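PDB 4RY8: periplasmic binding protein from Thermotoga lettingae TMO, which binds the sugar 5-methylthioribose and probably delivers it to a membrane transporter as the periplasmic solute-binding component. Local coordinates for residues 19-24 against 58-63; 77-82 against 100-105; 111-116 against 276-281. All coordinates share one frame; numbering follows the deposited sequence.

Interaction 1 (19-24 against 58-63)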
loop_
_atom_site.group_PDB
_atom_site.type_symbol
_atom_site.label_atom_id
_atom_site.label_comp_id
_atom_site.label_asym_id
_atom_site.label_seq_id
_atom_site.Cartn_x
_atom_site.Cartn_y
_atom_site.Cartn_z
ATOM N N ALA C 19 27.923 -15.437 -6.853
ATOM C CA ALA C 19 28.462 -14.676 -5.732
ATOM C C ALA C 19 27.403 -13.806 -5.077
ATOM O O ALA C 19 26.682 -13.059 -5.744
ATOM C CB ALA C 19 29.628 -13.801 -6.193
ATOM N N LEU C 20 27.342 -13.880 -3.762
ATOM C CA LEU C 20 26.424 -13.093 -2.982
ATOM C C LEU C 20 27.271 -12.078 -2.270
ATOM O O LEU C 20 28.105 -12.432 -1.430
ATOM C CB LEU C 20 25.679 -13.979 -1.962
ATOM C CG LEU C 20 24.870 -13.205 -0.924
ATOM C CD1 LEU C 20 23.812 -12.280 -1.546
ATOM C CD2 LEU C 20 24.180 -14.132 0.050
ATOM N N VAL C 21 27.093 -10.817 -2.626
ATOM C CA VAL C 21 27.879 -9.746 -2.039
ATOM C C VAL C 21 26.940 -8.880 -1.239
ATOM O O VAL C 21 26.065 -8.227 -1.805
ATOM C CB VAL C 21 28.583 -8.900 -3.118
ATOM C CG1 VAL C 21 29.367 -7.755 -2.476
ATOM C CG2 VAL C 21 29.501 -9.773 -3.929
ATOM N N ARG C 22 27.145 -8.841 0.078
ATOM C CA ARG C 22 26.235 -8.172 0.979
ATOM C C ARG C 22 26.854 -7.026 1.671
ATOM O O ARG C 22 27.954 -7.139 2.130
ATOM C CB ARG C 22 25.818 -9.122 2.100
ATOM C CG ARG C 22 25.334 -10.488 1.637
ATOM C CD ARG C 22 25.771 -11.521 2.638
ATOM N NE ARG C 22 24.762 -11.674 3.653
ATOM C CZ ARG C 22 24.966 -12.070 4.909
ATOM N NH1 ARG C 22 26.176 -12.338 5.416
ATOM N NH2 ARG C 22 23.906 -12.181 5.677
ATOM N N GLU C 23 26.100 -5.972 1.872
ATOM C CA GLU C 23 26.578 -4.850 2.678
ATOM C C GLU C 23 26.543 -5.191 4.160
ATOM O O GLU C 23 27.442 -4.829 4.909
ATOM C CB GLU C 23 25.728 -3.600 2.426
ATOM C CG GLU C 23 26.318 -2.316 3.027
ATOM C CD GLU C 23 25.363 -1.091 3.078
ATOM O OE1 GLU C 23 24.257 -1.083 2.485
ATOM O OE2 GLU C 23 25.719 -0.092 3.738
ATOM N N VAL C 24 25.512 -5.903 4.584
ATOM C CA VAL C 24 25.178 -5.969 5.994
ATOM C C VAL C 24 24.784 -7.405 6.315
ATOM O O VAL C 24 24.109 -8.040 5.528
ATOM C CB VAL C 24 23.999 -4.998 6.295
ATOM C CG1 VAL C 24 23.295 -5.326 7.611
ATOM C CG2 VAL C 24 24.504 -3.564 6.299
ATOM N N ALA C 58 33.898 0.710 0.571
ATOM C CA ALA C 58 35.150 0.494 -0.183
ATOM C C ALA C 58 35.493 -0.984 -0.220
ATOM O O ALA C 58 35.950 -1.485 -1.238
ATOM C CB ALA C 58 36.309 1.287 0.422
ATOM N N ARG C 59 35.266 -1.673 0.891
ATOM C CA ARG C 59 35.404 -3.134 0.927
ATOM C C ARG C 59 34.403 -3.788 -0.015
ATOM O O ARG C 59 34.740 -4.779 -0.673
ATOM C CB ARG C 59 35.247 -3.706 2.346
ATOM N N MET C 60 33.184 -3.225 -0.097
ATOM C CA MET C 60 32.128 -3.779 -0.970
ATOM C C MET C 60 32.518 -3.776 -2.458
ATOM O O MET C 60 32.375 -4.794 -3.149
ATOM C CB MET C 60 30.761 -3.063 -0.751
ATOM C CG MET C 60 29.535 -3.975 -0.926
ATOM S SD MET C 60 27.947 -3.184 -0.649
ATOM C CE MET C 60 26.886 -4.562 -1.187
ATOM N N VAL C 61 33.030 -2.649 -2.924
ATOM C CA VAL C 61 33.550 -2.501 -4.279
ATOM C C VAL C 61 34.662 -3.500 -4.618
ATOM O O VAL C 61 34.609 -4.129 -5.681
ATOM C CB VAL C 61 34.067 -1.056 -4.482
ATOM C CG1 VAL C 61 34.884 -0.895 -5.778
ATOM C CG2 VAL C 61 32.909 -0.086 -4.456
ATOM N N THR C 62 35.667 -3.650 -3.737
ATOM C CA THR C 62 36.729 -4.672 -3.926
ATOM C C THR C 62 36.181 -6.107 -3.961
ATOM O O THR C 62 36.674 -6.952 -4.703
ATOM C CB THR C 62 37.829 -4.624 -2.821
ATOM O OG1 THR C 62 37.393 -5.334 -1.651
ATOM C CG2 THR C 62 38.167 -3.221 -2.428
ATOM N N MET C 63 35.172 -6.398 -3.150
ATOM C CA MET C 63 34.573 -7.740 -3.181
ATOM C C MET C 63 33.906 -8.011 -4.533
ATOM O O MET C 63 34.004 -9.114 -5.075
ATOM C CB MET C 63 33.580 -7.933 -2.023
ATOM C CG MET C 63 34.231 -7.950 -0.651
ATOM S SD MET C 63 33.168 -7.786 0.789
ATOM C CE MET C 63 34.317 -8.308 2.058
#
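Met60 of helix 57-69 reaches down onto the end of strand 17-22, where its terminal methyl lies against the backbone between Val21 and Glu23. The chain is extended beyond CG (chi2 179°), which carries sulfur and methyl well out from the helix. At that distance CE packs 3.5 Å from Glu23 N and 3.8 Å from Val21 O. One step back, SD rests 3.8 Å from Glu23 CB, and the two side chains cross at about a right angle. The contact is one of van der Waals packing; no hydrogen bond joins the two segments.

Val21 is the strand's main contribution. Its CG1 is turned anti to the backbone N (chi1 178°) and fits between two residues one helical turn apart, 4.1 Å from Met60 CG and 4.2 Å from Met63 CB. Helix and strand run nearly antiparallel, at 170°, with their axes 9.0 Å apart, the usual way a helix lies on a parallel sheet in an alpha/beta fold. Here the sheet is that of one lobe of a periplasmic binding protein: strand 17-22 sits between 47-52 and 74-78, and helix 57-69 is the connection that leads from 47-52 across to 74-78. Ile64 and Phe67 of the same helix continue the cover over Val21.

Met63 gives only the root of its side chain to the contact, and beyond CB it leads off. Glu23 lies just past the strand, at the C-terminal ends of the strands, which face the sugar. While its CB and CG rest against Met60 SD, the extended chain takes the carboxylate away from the helix, and OE1 accepts a hydrogen bond from Gly80 N in the neighbouring loop.

Interaction 2 (77-82 against 100-105). With SR1 (5-S-methyl-5-thio-alpha-D-ribofuranose), chain G.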
loop_
_atom_site.group_PDB
_atom_site.type_symbol
_atom_site.label_atom_id
_atom_site.label_comp_id
_atom_site.label_asym_id
_atom_site.label_seq_id
_atom_site.Cartn_x
_atom_site.Cartn_y
_atom_site.Cartn_z
ATOM N N ILE C 77 23.865 -8.584 -5.710
ATOM C CA ILE C 77 24.169 -7.447 -4.883
ATOM C C ILE C 77 23.057 -7.162 -3.863
ATOM O O ILE C 77 21.919 -6.784 -4.193
ATOM C CB ILE C 77 24.512 -6.240 -5.716
ATOM C CG1 ILE C 77 25.651 -6.624 -6.663
ATOM C CG2 ILE C 77 24.937 -5.108 -4.794
ATOM C CD1 ILE C 77 26.109 -5.506 -7.536
ATOM N N ASP C 78 23.434 -7.324 -2.599
ATOM C CA ASP C 78 22.555 -7.208 -1.477
ATOM C C ASP C 78 22.820 -5.923 -0.690
ATOM O O ASP C 78 23.845 -5.822 -0.038
ATOM C CB ASP C 78 22.835 -8.408 -0.610
ATOM C CG ASP C 78 21.754 -8.681 0.336
ATOM O OD1 ASP C 78 21.455 -7.738 1.080
ATOM O OD2 ASP C 78 21.207 -9.817 0.308
ATOM N N HIS C 79 21.855 -5.011 -0.706
ATOM C CA HIS C 79 21.980 -3.677 -0.157
ATOM C C HIS C 79 23.086 -2.914 -0.906
ATOM O O HIS C 79 23.342 -3.180 -2.089
ATOM C CB HIS C 79 22.156 -3.696 1.352
ATOM C CG HIS C 79 20.966 -4.209 2.081
ATOM N ND1 HIS C 79 20.441 -5.450 1.829
ATOM C CD2 HIS C 79 20.187 -3.656 3.037
ATOM C CE1 HIS C 79 19.393 -5.647 2.596
ATOM N NE2 HIS C 79 19.212 -4.582 3.343
ATOM N N GLY C 80 23.734 -1.978 -0.222
ATOM C CA GLY C 80 24.759 -1.147 -0.820
ATOM C C GLY C 80 24.099 0.126 -1.282
ATOM O O GLY C 80 22.925 0.285 -1.130
ATOM N N ARG C 81 24.854 1.043 -1.889
ATOM C CA ARG C 81 24.255 2.259 -2.444
ATOM C C ARG C 81 24.642 2.411 -3.894
ATOM O O ARG C 81 25.672 1.905 -4.304
ATOM C CB ARG C 81 24.675 3.455 -1.623
ATOM C CG ARG C 81 24.009 3.377 -0.269
ATOM C CD ARG C 81 24.411 4.538 0.595
ATOM N NE ARG C 81 25.622 4.256 1.329
ATOM C CZ ARG C 81 26.848 4.623 0.985
ATOM N NH1 ARG C 81 27.852 4.314 1.791
ATOM N NH2 ARG C 81 27.090 5.298 -0.134
ATOM N N PRO C 82 23.791 3.059 -4.691
ATOM C CA PRO C 82 24.034 2.948 -6.107
ATOM C C PRO C 82 25.237 3.746 -6.529
ATOM O O PRO C 82 25.912 3.346 -7.456
ATOM C CB PRO C 82 22.764 3.511 -6.771
ATOM C CG PRO C 82 21.880 3.997 -5.685
ATOM C CD PRO C 82 22.531 3.738 -4.357
ATOM N N VAL C 100 21.689 -9.502 -10.222
ATOM C CA VAL C 100 20.372 -9.261 -9.690
ATOM C C VAL C 100 20.608 -8.595 -8.382
ATOM O O VAL C 100 21.634 -8.854 -7.767
ATOM C CB VAL C 100 19.587 -10.598 -9.479
ATOM C CG1 VAL C 100 20.432 -11.630 -8.760
ATOM C CG2 VAL C 100 18.280 -10.373 -8.703
ATOM N N THR C 101 19.701 -7.740 -7.930
ATOM C CA THR C 101 19.859 -7.131 -6.639
ATOM C C THR C 101 18.733 -7.426 -5.692
ATOM O O THR C 101 17.599 -7.783 -6.092
ATOM C CB THR C 101 20.032 -5.602 -6.706
ATOM O OG1 THR C 101 18.786 -5.013 -7.040
ATOM C CG2 THR C 101 21.046 -5.223 -7.744
ATOM N N PHE C 102 19.076 -7.325 -4.418
ATOM C CA PHE C 102 18.130 -7.328 -3.329
ATOM C C PHE C 102 18.367 -6.018 -2.660
ATOM O O PHE C 102 19.486 -5.754 -2.225
ATOM C CB PHE C 102 18.361 -8.473 -2.343
ATOM C CG PHE C 102 17.459 -8.402 -1.128
ATOM C CD1 PHE C 102 16.083 -8.261 -1.277
ATOM C CD2 PHE C 102 17.975 -8.446 0.145
ATOM C CE1 PHE C 102 15.261 -8.153 -0.180
ATOM C CE2 PHE C 102 17.149 -8.344 1.267
ATOM C CZ PHE C 102 15.793 -8.187 1.093
ATOM N N ASP C 103 17.342 -5.189 -2.580
ATOM C CA ASP C 103 17.440 -3.948 -1.821
ATOM C C ASP C 103 18.452 -2.980 -2.379
ATOM O O ASP C 103 19.121 -2.260 -1.626
ATOM C CB ASP C 103 17.718 -4.197 -0.333
ATOM C CG ASP C 103 16.458 -4.556 0.468
ATOM O OD1 ASP C 103 15.341 -4.447 -0.054
ATOM O OD2 ASP C 103 16.601 -4.888 1.665
ATOM N N LEU C 104 18.548 -2.923 -3.713
ATOM C CA LEU C 104 19.348 -1.827 -4.362
ATOM C C LEU C 104 18.699 -1.486 -5.672
ATOM O O LEU C 104 18.521 -2.373 -6.537
ATOM C CB LEU C 104 20.763 -2.328 -4.646
ATOM C CG LEU C 104 21.694 -1.340 -5.395
ATOM C CD1 LEU C 104 21.938 -0.236 -4.418
ATOM C CD2 LEU C 104 22.978 -2.005 -5.807
ATOM N N VAL C 105 18.430 -0.199 -5.871
ATOM C CA VAL C 105 17.733 0.287 -7.040
ATOM C C VAL C 105 18.746 0.514 -8.156
ATOM O O VAL C 105 19.686 1.260 -7.979
ATOM C CB VAL C 105 17.015 1.613 -6.707
ATOM C CG1 VAL C 105 16.473 2.283 -7.970
ATOM C CG2 VAL C 105 15.932 1.367 -5.674
HETATM C CS SR1 G . 19.891 -1.997 7.341
HETATM S S SR1 G . 18.632 -2.265 6.115
HETATM C C5 SR1 G . 17.662 -3.394 7.143
HETATM C C4 SR1 G . 16.419 -3.887 6.406
HETATM O O4 SR1 G . 16.872 -4.501 5.244
HETATM C C1 SR1 G . 16.155 -5.722 4.976
HETATM O O1 SR1 G . 15.466 -5.543 3.784
HETATM C C2 SR1 G . 15.183 -5.998 6.113
HETATM O O2 SR1 G . 13.763 -5.933 5.811
HETATM C C3 SR1 G . 15.591 -4.946 7.125
HETATM O O3 SR1 G . 14.445 -4.364 7.731
HETATM O O HOH W 1 20.325 -0.772 0.418
#
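His79 and Asp103 extend together toward the sugar, and each hydrogen-bonds it. His79 NE2 donates almost straight to the ring oxygen O4 of SR1 (3.0 Å, 170°), which sits at the imidazole edge in its plane. The other ring nitrogen, ND1, donates to Asp78 OD1 at 2.6 Å, tilted out of the ring plane, which fixes the rotation of the imidazole. SR1 O1 donates a very short bond to Asp103 OD2, 2.5 Å. With an alanine in place of His79, SR1 O4 would probably be left without this donor, Asp78 OD1 without its mate and Asp103 CB without a ring to pack on.

One CH-pi contact and an oblique ring pair add to this. Asp103 CB stands 3.8 Å from the centroid of the His79 ring, over its face. Phe102 CG lies anti to the backbone N (chi1 174°), which sets its ring oblique to the imidazole, with Asp78 at the edge.

Backbone bonds zip the strands in parallel: Ile77 N to Val100 O, Phe102 N to Ile77 O, and His79 N to Phe102 O, the last at 2.9 Å. Beyond them, a water bridges Gly80 O and Asp103 O.

On the face of Ile77 and Thr101, Leu104 CD2 from the following loop meets Ile77 CG2 at 3.8 Å. This is a beta-alpha-beta unit whose strand ends build the sugar pocket, as in periplasmic binding proteins.

Interaction 3 (111-116 against 276-281); sequences VPEIEQ and PKYLLV. With SR1 (5-S-methyl-5-thio-alpha-D-ribofuranose), chain G.
Lys277 and Glu113 cross obliquely, and their charged ends meet in a salt bridge. Lys277 CG stands anti to the backbone N (chi1 175°); the chain then bends at chi2 (54°) and runs extended across to 111-113. NZ reaches Glu113 OE2 at 2.9 Å on the anti side of the carboxylate, 30° out of its plane, and also donates to Val111 O at 2.8 Å. The carbonyls of Val106 and Asp108 take further bonds from this ammonium group, four acceptors in all.

Glu113 and Tyr278 run alongside each other, with the carboxylate nearly perpendicular to the ring; OE1 sits at the ring edge, 3.5 Å from Tyr278 CE1. A water links Glu113 OE2 to Tyr278 OH, at 2.7 Å from each. Arg163 of the second subunit forms salt bridges with Glu113 OE1 and Glu115 OE1, making this side of the sheet part of the dimer interface; Glu115 OE2 accepts from Asp118 N.

Glu115 and Leu280 also travel together, with Leu280 CD2 packed 3.4 Å from Glu115 CG. On the other face, Ile114 CG1 packs 4.0 Å from Leu279 CB, and Ile114 also touches helix 255-270.

The parallel backbones close up through four hydrogen bonds, from Glu113 N to Lys277 O at one end to Val281 N to Glu115 O at the other. Past the strand, Gln116 extends into the pocket, where NE2 donates to SR1 O2 (3.0 Å) and OE1 is held by Thr253. The edge strand 278-280, late in the chain, closes the parallel sheet of one lobe of the two-lobed fold, beside the sugar site.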
loop_
_atom_site.group_PDB
_atom_site.type_symbol
_atom_site.label_atom_id
_atom_site.label_comp_id
_atom_site.label_asym_id
_atom_site.label_seq_id
_atom_site.Cartn_x
_atom_site.Cartn_y
_atom_site.Cartn_z
ATOM N N VAL C 111 19.013 -5.854 -15.023
ATOM C CA VAL C 111 19.130 -6.223 -13.606
ATOM C C VAL C 111 17.810 -6.232 -12.897
ATOM O O VAL C 111 17.308 -5.183 -12.507
ATOM C CB VAL C 111 19.990 -5.186 -12.871
ATOM C CG1 VAL C 111 20.165 -5.552 -11.405
ATOM C CG2 VAL C 111 21.320 -5.051 -13.595
ATOM N N PRO C 112 17.260 -7.423 -12.667
ATOM C CA PRO C 112 16.109 -7.490 -11.835
ATOM C C PRO C 112 16.405 -7.022 -10.439
ATOM O O PRO C 112 17.519 -7.245 -9.914
ATOM C CB PRO C 112 15.726 -8.983 -11.835
ATOM C CG PRO C 112 16.565 -9.619 -12.864
ATOM C CD PRO C 112 17.724 -8.740 -13.118
ATOM N N GLU C 113 15.407 -6.365 -9.856
ATOM C CA GLU C 113 15.442 -5.901 -8.510
ATOM C C GLU C 113 14.414 -6.656 -7.640
ATOM O O GLU C 113 13.200 -6.557 -7.845
ATOM C CB GLU C 113 15.156 -4.413 -8.464
ATOM C CG GLU C 113 16.149 -3.545 -9.188
ATOM C CD GLU C 113 15.709 -2.090 -9.196
ATOM O OE1 GLU C 113 14.969 -1.667 -8.263
ATOM O OE2 GLU C 113 16.103 -1.339 -10.125
ATOM N N ILE C 114 14.934 -7.401 -6.668
ATOM C CA ILE C 114 14.130 -8.055 -5.616
ATOM C C ILE C 114 13.931 -7.094 -4.444
ATOM O O ILE C 114 14.882 -6.475 -3.959
ATOM C CB ILE C 114 14.793 -9.373 -5.132
ATOM C CG1 ILE C 114 15.005 -10.319 -6.323
ATOM C CG2 ILE C 114 13.919 -10.041 -4.087
ATOM C CD1 ILE C 114 15.848 -11.555 -6.052
ATOM N N GLU C 115 12.696 -6.922 -4.005
ATOM C CA GLU C 115 12.462 -6.298 -2.719
ATOM C C GLU C 115 11.212 -6.809 -2.088
ATOM O O GLU C 115 10.458 -7.568 -2.719
ATOM C CB GLU C 115 12.339 -4.782 -2.874
ATOM C CG GLU C 115 11.306 -4.363 -3.901
ATOM C CD GLU C 115 10.851 -2.942 -3.662
ATOM O OE1 GLU C 115 11.360 -2.019 -4.353
ATOM O OE2 GLU C 115 10.012 -2.762 -2.764
ATOM N N GLN C 116 10.983 -6.374 -0.850
ATOM C CA GLN C 116 9.818 -6.832 -0.103
ATOM C C GLN C 116 8.617 -5.913 -0.203
ATOM O O GLN C 116 7.758 -5.903 0.705
ATOM C CB GLN C 116 10.198 -6.981 1.332
ATOM C CG GLN C 116 11.332 -7.941 1.526
ATOM C CD GLN C 116 11.878 -7.899 2.912
ATOM O OE1 GLN C 116 11.557 -8.735 3.742
ATOM N NE2 GLN C 116 12.705 -6.929 3.180
ATOM N N PRO C 276 11.317 -10.722 -14.835
ATOM C CA PRO C 276 10.716 -9.425 -14.606
ATOM C C PRO C 276 11.747 -8.427 -14.007
ATOM O O PRO C 276 12.707 -8.825 -13.346
ATOM C CB PRO C 276 9.590 -9.731 -13.609
ATOM C CG PRO C 276 9.255 -11.195 -13.822
ATOM C CD PRO C 276 10.505 -11.847 -14.308
ATOM N N LYS C 277 11.582 -7.154 -14.296
ATOM C CA LYS C 277 12.452 -6.137 -13.743
ATOM C C LYS C 277 12.261 -6.014 -12.235
ATOM O O LYS C 277 13.224 -5.756 -11.508
ATOM C CB LYS C 277 12.190 -4.816 -14.450
ATOM C CG LYS C 277 12.938 -3.588 -13.919
ATOM C CD LYS C 277 14.435 -3.706 -13.818
ATOM C CE LYS C 277 14.930 -2.659 -12.812
ATOM N NZ LYS C 277 16.403 -2.509 -12.768
ATOM N N TYR C 278 11.021 -6.176 -11.749
ATOM C CA TYR C 278 10.723 -6.050 -10.321
ATOM C C TYR C 278 10.159 -7.362 -9.784
ATOM O O TYR C 278 9.218 -7.875 -10.335
ATOM C CB TYR C 278 9.789 -4.882 -10.053
ATOM C CG TYR C 278 10.430 -3.557 -10.511
ATOM C CD1 TYR C 278 11.472 -2.982 -9.808
ATOM C CD2 TYR C 278 9.999 -2.927 -11.637
ATOM C CE1 TYR C 278 12.089 -1.794 -10.261
ATOM C CE2 TYR C 278 10.575 -1.749 -12.082
ATOM C CZ TYR C 278 11.630 -1.202 -11.395
ATOM O OH TYR C 278 12.196 -0.022 -11.864
ATOM N N LEU C 279 10.801 -7.914 -8.758
ATOM C CA LEU C 279 10.366 -9.132 -8.089
ATOM C C LEU C 279 10.027 -8.701 -6.675
ATOM O O LEU C 279 10.903 -8.518 -5.825
ATOM C CB LEU C 279 11.461 -10.210 -8.153
ATOM C CG LEU C 279 11.783 -10.826 -9.535
ATOM C CD1 LEU C 279 12.988 -11.734 -9.511
ATOM C CD2 LEU C 279 10.616 -11.589 -10.145
ATOM N N LEU C 280 8.747 -8.417 -6.467
ATOM C CA LEU C 280 8.269 -7.957 -5.174
ATOM C C LEU C 280 7.751 -9.163 -4.359
ATOM O O LEU C 280 6.851 -9.886 -4.798
ATOM C CB LEU C 280 7.132 -6.950 -5.346
ATOM C CG LEU C 280 7.352 -5.701 -6.188
ATOM C CD1 LEU C 280 6.166 -4.779 -6.012
ATOM C CD2 LEU C 280 8.615 -4.985 -5.817
ATOM N N VAL C 281 8.364 -9.392 -3.206
ATOM C CA VAL C 281 7.877 -10.354 -2.237
ATOM C C VAL C 281 6.802 -9.709 -1.351
ATOM O O VAL C 281 7.068 -8.720 -0.687
ATOM C CB VAL C 281 9.018 -10.946 -1.367
ATOM C CG1 VAL C 281 8.469 -12.070 -0.469
ATOM C CG2 VAL C 281 10.118 -11.526 -2.264
HETATM C CS SR1 G . 19.891 -1.997 7.341
HETATM S S SR1 G . 18.632 -2.265 6.115
HETATM C C5 SR1 G . 17.662 -3.394 7.143
HETATM C C4 SR1 G . 16.419 -3.887 6.406
HETATM O O4 SR1 G . 16.872 -4.501 5.244
HETATM C C1 SR1 G . 16.155 -5.722 4.976
HETATM O O1 SR1 G . 15.466 -5.543 3.784
HETATM C C2 SR1 G . 15.183 -5.998 6.113
HETATM O O2 SR1 G . 13.763 -5.933 5.811
HETATM C C3 SR1 G . 15.591 -4.946 7.125
HETATM O O3 SR1 G . 14.445 -4.364 7.731
HETATM O O HOH W 2 14.238 0.635 -10.267
#

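Overall arrangement
All three contacts belong to one parallel sheet and its cover; the order runs 47-52, 17-22, 74-78, 98-102, 113-115, 278-280. Interaction 1 lays a helix on the second strand, and interactions 2 and 3 pair strands that follow. Interactions 1 and 2 touch, with centres 10 Å apart: Val21 O and Asp78 N, 2.9 Å apart, probably share a hydrogen bond. Interactions 2 and 3, centres 11 Å apart, join through Thr101 O and Ile114 N at 2.8 Å. Interactions 1 and 3 stay about 9 Å apart at their nearest atoms. Interactions 2 and 3 both hold the sugar, whereas the Glu23 side chain remains about 7 Å from it. Asp231 and Arg153 also hydrogen-bond the sugar.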